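Local atomic coordinates of phosphatidylserine synthase (Haemophilus influenzae, PDB entry 3HSI), a protein that is an enzyme of the phospholipase D superfamily, built on the PLD-like fold. Residues 85-97 / 127-141. Numbering follows the deposited sequence.
Sequences VKVLIDWHRAQRN and FFGVPINTREVFGVL
Val-87 to Asp-90 pair with Phe-127 to Val-130 as neighbouring parallel strands of a mixed sheet in the phospholipase D-like fold. Valine, isoleucine and phenylalanine suit these strands because bulk near the backbone favours beta angles and fills a buried layer. On one face, CG1 of Val-87 lies 3.6 Å from CE1 of Phe-127, while CD1 of Ile-89 meets the edge of the same ring, brought there by CG1 set between the backbone N and the carbonyl carbon (chi1 55°). Tyr-111 of the connecting helix 107-118 stacks on Phe-127 and continues this apolar layer. The other face belongs to Leu-88 and Phe-128, whose ring has its edge near O of Val-87 and CE2 by CD of Lys-86. CG2 of Val-130 reaches Leu-88 from farther along its strand, and CD2 of Leu-141 rests on the backbone of Leu-88 and Ile-89.

Glycine suits position 129 because a side chain would collide with the six-membered ring of Trp-91, whose CE3 comes close to CA and O of Gly-129. CB of Trp-91 lies 3.8 Å from CB of Pro-131, and NE1 is hydrogen-bonded to OG1 of Thr-212.

Beyond the strands, the imidazole of His-92 is sandwiched between CD1 of Trp-91 and N of Glu-136, 3.5 Å above the other face; its NE2 donates almost straight to O of Asn-133 (2.8 Å, 177°), which fixes the ring's rotation. Asp-90 OD2 accepts from N of Arg-93 in an Asx motif, whereas OD1 takes N of Leu-141 (2.9 Å) and a water that also joins Ile-132 N and Gly-139 O. Glu-136 reaches past His-92 with an extended chain into a bidentate salt bridge, hydrogen-bonded from Arg-96 NE to OE1 at 2.6 Å and NH2 to OE2 at 2.7 Å.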
loop_
_atom_site.group_PDB
_atom_site.type_symbol
_atom_site.label_atom_id
_atom_site.label_comp_id
_atom_site.label_asym_id
_atom_site.label_seq_id
_atom_site.Cartn_x
_atom_site.Cartn_y
_atom_site.Cartn_z
ATOM N N VAL C 85 6.690 27.607 20.178
ATOM C CA VAL C 85 7.571 26.701 19.392
ATOM C C VAL C 85 6.915 25.328 19.201
ATOM O O VAL C 85 6.597 24.662 20.183
ATOM C CB VAL C 85 8.985 26.480 20.038
ATOM C CG1 VAL C 85 9.888 25.640 19.107
ATOM C CG2 VAL C 85 9.655 27.760 20.334
ATOM N N LYS C 86 6.749 24.896 17.948
ATOM C CA LYS C 86 6.194 23.566 17.650
ATOM C C LYS C 86 7.027 22.930 16.575
ATOM O O LYS C 86 7.269 23.549 15.549
ATOM C CB LYS C 86 4.719 23.640 17.211
ATOM C CG LYS C 86 3.845 24.340 18.252
ATOM C CD LYS C 86 2.597 23.569 18.613
ATOM C CE LYS C 86 1.892 24.205 19.806
ATOM N NZ LYS C 86 1.361 25.561 19.455
ATOM N N VAL C 87 7.527 21.733 16.848
ATOM C CA VAL C 87 8.332 20.993 15.871
ATOM C C VAL C 87 7.596 19.693 15.601
ATOM O O VAL C 87 7.403 18.866 16.517
ATOM C CB VAL C 87 9.804 20.737 16.377
ATOM C CG1 VAL C 87 10.615 19.945 15.364
ATOM C CG2 VAL C 87 10.511 22.104 16.704
ATOM N N LEU C 88 7.158 19.516 14.355
ATOM C CA LEU C 88 6.468 18.263 13.971
ATOM C C LEU C 88 7.396 17.396 13.112
ATOM O O LEU C 88 7.909 17.857 12.100
ATOM C CB LEU C 88 5.143 18.550 13.239
ATOM C CG LEU C 88 3.924 19.048 14.026
ATOM C CD1 LEU C 88 4.200 20.403 14.714
ATOM C CD2 LEU C 88 2.656 19.147 13.148
ATOM N N ILE C 89 7.642 16.164 13.547
ATOM C CA ILE C 89 8.450 15.235 12.763
ATOM C C ILE C 89 7.682 13.939 12.645
ATOM O O ILE C 89 6.699 13.721 13.358
ATOM C CB ILE C 89 9.906 14.982 13.353
ATOM C CG1 ILE C 89 9.896 14.513 14.838
ATOM C CG2 ILE C 89 10.818 16.173 13.088
ATOM C CD1 ILE C 89 9.911 15.625 15.917
ATOM N N ASP C 90 8.122 13.075 11.750
ATOM C CA ASP C 90 7.430 11.821 11.550
ATOM C C ASP C 90 7.532 11.008 12.857
ATOM O O ASP C 90 8.604 10.913 13.463
ATOM C CB ASP C 90 8.022 11.065 10.365
ATOM C CG ASP C 90 7.255 9.811 10.065
ATOM O OD1 ASP C 90 6.251 9.923 9.322
ATOM O OD2 ASP C 90 7.626 8.726 10.612
ATOM N N TRP C 91 6.400 10.465 13.278
ATOM C CA TRP C 91 6.282 9.657 14.477
ATOM C C TRP C 91 7.148 8.375 14.447
ATOM O O TRP C 91 7.888 8.147 15.390
ATOM C CB TRP C 91 4.828 9.317 14.681
ATOM C CG TRP C 91 4.533 8.207 15.623
ATOM C CD1 TRP C 91 4.307 6.874 15.303
ATOM C CD2 TRP C 91 4.364 8.313 17.039
ATOM N NE1 TRP C 91 4.025 6.163 16.441
ATOM C CE2 TRP C 91 4.047 7.013 17.518
ATOM C CE3 TRP C 91 4.442 9.376 17.949
ATOM C CZ2 TRP C 91 3.821 6.745 18.884
ATOM C CZ3 TRP C 91 4.211 9.116 19.321
ATOM C CH2 TRP C 91 3.905 7.801 19.763
ATOM N N HIS C 92 7.060 7.569 13.380
ATOM C CA HIS C 92 7.836 6.313 13.284
ATOM C C HIS C 92 9.355 6.578 13.160
ATOM O O HIS C 92 10.178 5.956 13.829
ATOM C CB HIS C 92 7.397 5.488 12.076
ATOM C CG HIS C 92 5.939 5.168 12.047
ATOM N ND1 HIS C 92 5.370 4.210 12.866
ATOM C CD2 HIS C 92 4.937 5.651 11.275
ATOM C CE1 HIS C 92 4.076 4.131 12.611
ATOM N NE2 HIS C 92 3.786 4.997 11.654
ATOM N N ARG C 93 9.717 7.531 12.316
ATOM C CA ARG C 93 11.117 7.834 12.073
ATOM C C ARG C 93 11.816 8.293 13.347
ATOM O O ARG C 93 12.973 7.929 13.588
ATOM C CB ARG C 93 11.272 8.830 10.907
ATOM C CG ARG C 93 12.699 9.237 10.584
ATOM C CD ARG C 93 13.587 8.039 10.190
ATOM N NE ARG C 93 14.942 8.512 9.906
ATOM C CZ ARG C 93 15.838 8.838 10.841
ATOM N NH1 ARG C 93 15.535 8.722 12.145
ATOM N NH2 ARG C 93 17.042 9.273 10.479
ATOM N N ALA C 94 11.101 9.031 14.187
ATOM C CA ALA C 94 11.685 9.546 15.439
ATOM C C ALA C 94 11.957 8.478 16.515
ATOM O O ALA C 94 12.661 8.746 17.482
ATOM C CB ALA C 94 10.811 10.679 16.019
ATOM N N GLN C 95 11.401 7.277 16.338
ATOM C CA GLN C 95 11.450 6.269 17.376
ATOM C C GLN C 95 12.139 4.979 16.944
ATOM O O GLN C 95 11.910 3.931 17.509
ATOM C CB GLN C 95 10.045 5.991 17.908
ATOM C CG GLN C 95 9.425 7.222 18.546
ATOM C CD GLN C 95 8.020 6.993 19.029
ATOM O OE1 GLN C 95 7.055 7.109 18.264
ATOM N NE2 GLN C 95 7.884 6.699 20.315
ATOM N N ARG C 96 12.996 5.067 15.951
ATOM C CA ARG C 96 13.819 3.928 15.594
ATOM C C ARG C 96 15.215 4.420 15.277
ATOM O O ARG C 96 15.404 5.599 15.037
ATOM C CB ARG C 96 13.225 3.183 14.403
ATOM C CG ARG C 96 13.340 3.923 13.084
ATOM C CD ARG C 96 12.762 3.082 11.964
ATOM N NE ARG C 96 12.552 3.836 10.728
ATOM C CZ ARG C 96 13.510 4.163 9.864
ATOM N NH1 ARG C 96 14.774 3.840 10.096
ATOM N NH2 ARG C 96 13.202 4.834 8.768
ATOM N N ASN C 97 16.177 3.507 15.306
ATOM C CA ASN C 97 17.540 3.745 14.787
ATOM C C ASN C 97 17.641 3.507 13.284
ATOM O O ASN C 97 16.663 3.124 12.642
ATOM C CB ASN C 97 18.523 2.834 15.511
ATOM C CG ASN C 97 18.519 3.068 16.986
ATOM O OD1 ASN C 97 18.619 4.215 17.436
ATOM N ND2 ASN C 97 18.378 1.994 17.762
ATOM N N PHE C 127 8.355 19.088 20.777
ATOM C CA PHE C 127 8.500 18.063 19.750
ATOM C C PHE C 127 7.303 17.147 19.692
ATOM O O PHE C 127 6.963 16.475 20.673
ATOM C CB PHE C 127 9.754 17.216 19.991
ATOM C CG PHE C 127 11.017 17.911 19.630
ATOM C CD1 PHE C 127 11.483 17.882 18.332
ATOM C CD2 PHE C 127 11.727 18.613 20.591
ATOM C CE1 PHE C 127 12.642 18.541 17.986
ATOM C CE2 PHE C 127 12.890 19.265 20.259
ATOM C CZ PHE C 127 13.342 19.244 18.946
ATOM N N PHE C 128 6.683 17.107 18.518
ATOM C CA PHE C 128 5.498 16.314 18.298
ATOM C C PHE C 128 5.689 15.333 17.151
ATOM O O PHE C 128 6.200 15.702 16.106
ATOM C CB PHE C 128 4.307 17.238 18.030
ATOM C CG PHE C 128 4.051 18.230 19.139
ATOM C CD1 PHE C 128 3.194 17.915 20.191
ATOM C CD2 PHE C 128 4.708 19.479 19.148
ATOM C CE1 PHE C 128 2.977 18.834 21.211
ATOM C CE2 PHE C 128 4.487 20.392 20.183
ATOM C CZ PHE C 128 3.613 20.073 21.191
ATOM N N GLY C 129 5.254 14.094 17.355
ATOM C CA GLY C 129 5.363 13.037 16.343
ATOM C C GLY C 129 4.051 12.854 15.586
ATOM O O GLY C 129 2.994 12.652 16.192
ATOM N N VAL C 130 4.122 12.980 14.262
ATOM C CA VAL C 130 2.925 12.877 13.423
ATOM C C VAL C 130 2.953 11.525 12.705
ATOM O O VAL C 130 3.847 11.270 11.925
ATOM C CB VAL C 130 2.908 14.000 12.360
ATOM C CG1 VAL C 130 1.737 13.836 11.410
ATOM C CG2 VAL C 130 2.939 15.381 13.009
ATOM N N PRO C 131 1.974 10.658 12.953
ATOM C CA PRO C 131 1.931 9.391 12.196
ATOM C C PRO C 131 0.983 9.445 10.984
ATOM O O PRO C 131 -0.244 9.564 11.146
ATOM C CB PRO C 131 1.412 8.403 13.222
ATOM C CG PRO C 131 0.567 9.284 14.228
ATOM C CD PRO C 131 0.880 10.744 13.950
ATOM N N ILE C 132 1.547 9.304 9.786
ATOM C CA ILE C 132 0.792 9.429 8.544
ATOM C C ILE C 132 0.147 8.087 8.160
ATOM O O ILE C 132 -0.729 8.018 7.289
ATOM C CB ILE C 132 1.689 9.993 7.440
ATOM C CG1 ILE C 132 2.039 11.463 7.769
ATOM C CG2 ILE C 132 1.044 9.865 6.057
ATOM C CD1 ILE C 132 0.791 12.343 8.051
ATOM N N ASN C 133 0.574 7.024 8.812
ATOM C CA ASN C 133 -0.082 5.729 8.652
ATOM C C ASN C 133 0.340 4.904 9.840
ATOM O O ASN C 133 1.194 5.347 10.614
ATOM C CB ASN C 133 0.295 5.036 7.333
ATOM C CG ASN C 133 -0.859 4.228 6.762
ATOM O OD1 ASN C 133 -1.643 3.631 7.503
ATOM N ND2 ASN C 133 -0.976 4.210 5.451
ATOM N N THR C 134 -0.234 3.715 9.956
ATOM C CA THR C 134 -0.049 2.841 11.116
ATOM C C THR C 134 1.310 2.140 11.100
ATOM O O THR C 134 1.765 1.635 12.128
ATOM C CB THR C 134 -1.170 1.778 11.201
ATOM O OG1 THR C 134 -1.127 0.958 10.037
ATOM C CG2 THR C 134 -2.552 2.412 11.301
ATOM N N ARG C 135 1.931 2.118 9.923
ATOM C CA ARG C 135 3.280 1.604 9.697
ATOM C C ARG C 135 4.036 2.558 8.793
ATOM O O ARG C 135 3.507 3.008 7.764
ATOM C CB ARG C 135 3.235 0.222 9.054
ATOM C CG ARG C 135 3.378 -0.893 10.089
ATOM C CD ARG C 135 2.279 -1.901 9.962
ATOM N NE ARG C 135 2.197 -2.778 11.135
ATOM C CZ ARG C 135 1.053 -3.211 11.683
ATOM N NH1 ARG C 135 -0.128 -2.838 11.170
ATOM N NH2 ARG C 135 1.084 -4.013 12.754
ATOM N N GLU C 136 5.280 2.838 9.171
ATOM C CA GLU C 136 6.156 3.728 8.415
ATOM C C GLU C 136 6.132 3.472 6.898
ATOM O O GLU C 136 6.060 4.416 6.119
ATOM C CB GLU C 136 7.595 3.658 8.967
ATOM C CG GLU C 136 8.519 4.696 8.352
ATOM C CD GLU C 136 9.854 4.886 9.085
ATOM O OE1 GLU C 136 10.080 4.250 10.137
ATOM O OE2 GLU C 136 10.690 5.685 8.592
ATOM N N VAL C 137 6.148 2.207 6.489
ATOM C CA VAL C 137 6.260 1.875 5.077
ATOM C C VAL C 137 5.071 2.376 4.266
ATOM O O VAL C 137 5.218 2.680 3.102
ATOM C CB VAL C 137 6.515 0.331 4.841
ATOM C CG1 VAL C 137 5.328 -0.485 5.244
ATOM C CG2 VAL C 137 6.857 0.068 3.383
ATOM N N PHE C 138 3.902 2.477 4.894
ATOM C CA PHE C 138 2.696 2.917 4.212
ATOM C C PHE C 138 2.411 4.409 4.359
ATOM O O PHE C 138 1.327 4.848 4.002
ATOM C CB PHE C 138 1.489 2.167 4.736
ATOM C CG PHE C 138 1.344 0.755 4.208
ATOM C CD1 PHE C 138 1.729 -0.332 4.986
ATOM C CD2 PHE C 138 0.731 0.513 2.971
ATOM C CE1 PHE C 138 1.540 -1.662 4.531
ATOM C CE2 PHE C 138 0.534 -0.817 2.498
ATOM C CZ PHE C 138 0.949 -1.899 3.282
ATOM N N GLY C 139 3.351 5.175 4.906
ATOM C CA GLY C 139 3.307 6.649 4.769
ATOM C C GLY C 139 4.023 7.413 5.868
ATOM O O GLY C 139 3.888 7.078 7.032
ATOM N N VAL C 140 4.768 8.443 5.483
ATOM C CA VAL C 140 5.479 9.338 6.416
ATOM C C VAL C 140 5.177 10.831 6.170
ATOM O O VAL C 140 4.633 11.231 5.121
ATOM C CB VAL C 140 7.040 9.119 6.337
ATOM C CG1 VAL C 140 7.384 7.643 6.596
ATOM C CG2 VAL C 140 7.569 9.507 4.976
ATOM N N LEU C 141 5.563 11.649 7.140
ATOM C CA LEU C 141 5.392 13.057 7.057
ATOM C C LEU C 141 6.450 13.658 6.136
ATOM O O LEU C 141 7.629 13.735 6.478
ATOM C CB LEU C 141 5.460 13.658 8.464
ATOM C CG LEU C 141 5.335 15.198 8.549
ATOM C CD1 LEU C 141 3.912 15.643 8.175
ATOM C CD2 LEU C 141 5.705 15.674 9.961
HETATM O O HOH W 1 4.086 8.238 9.537
#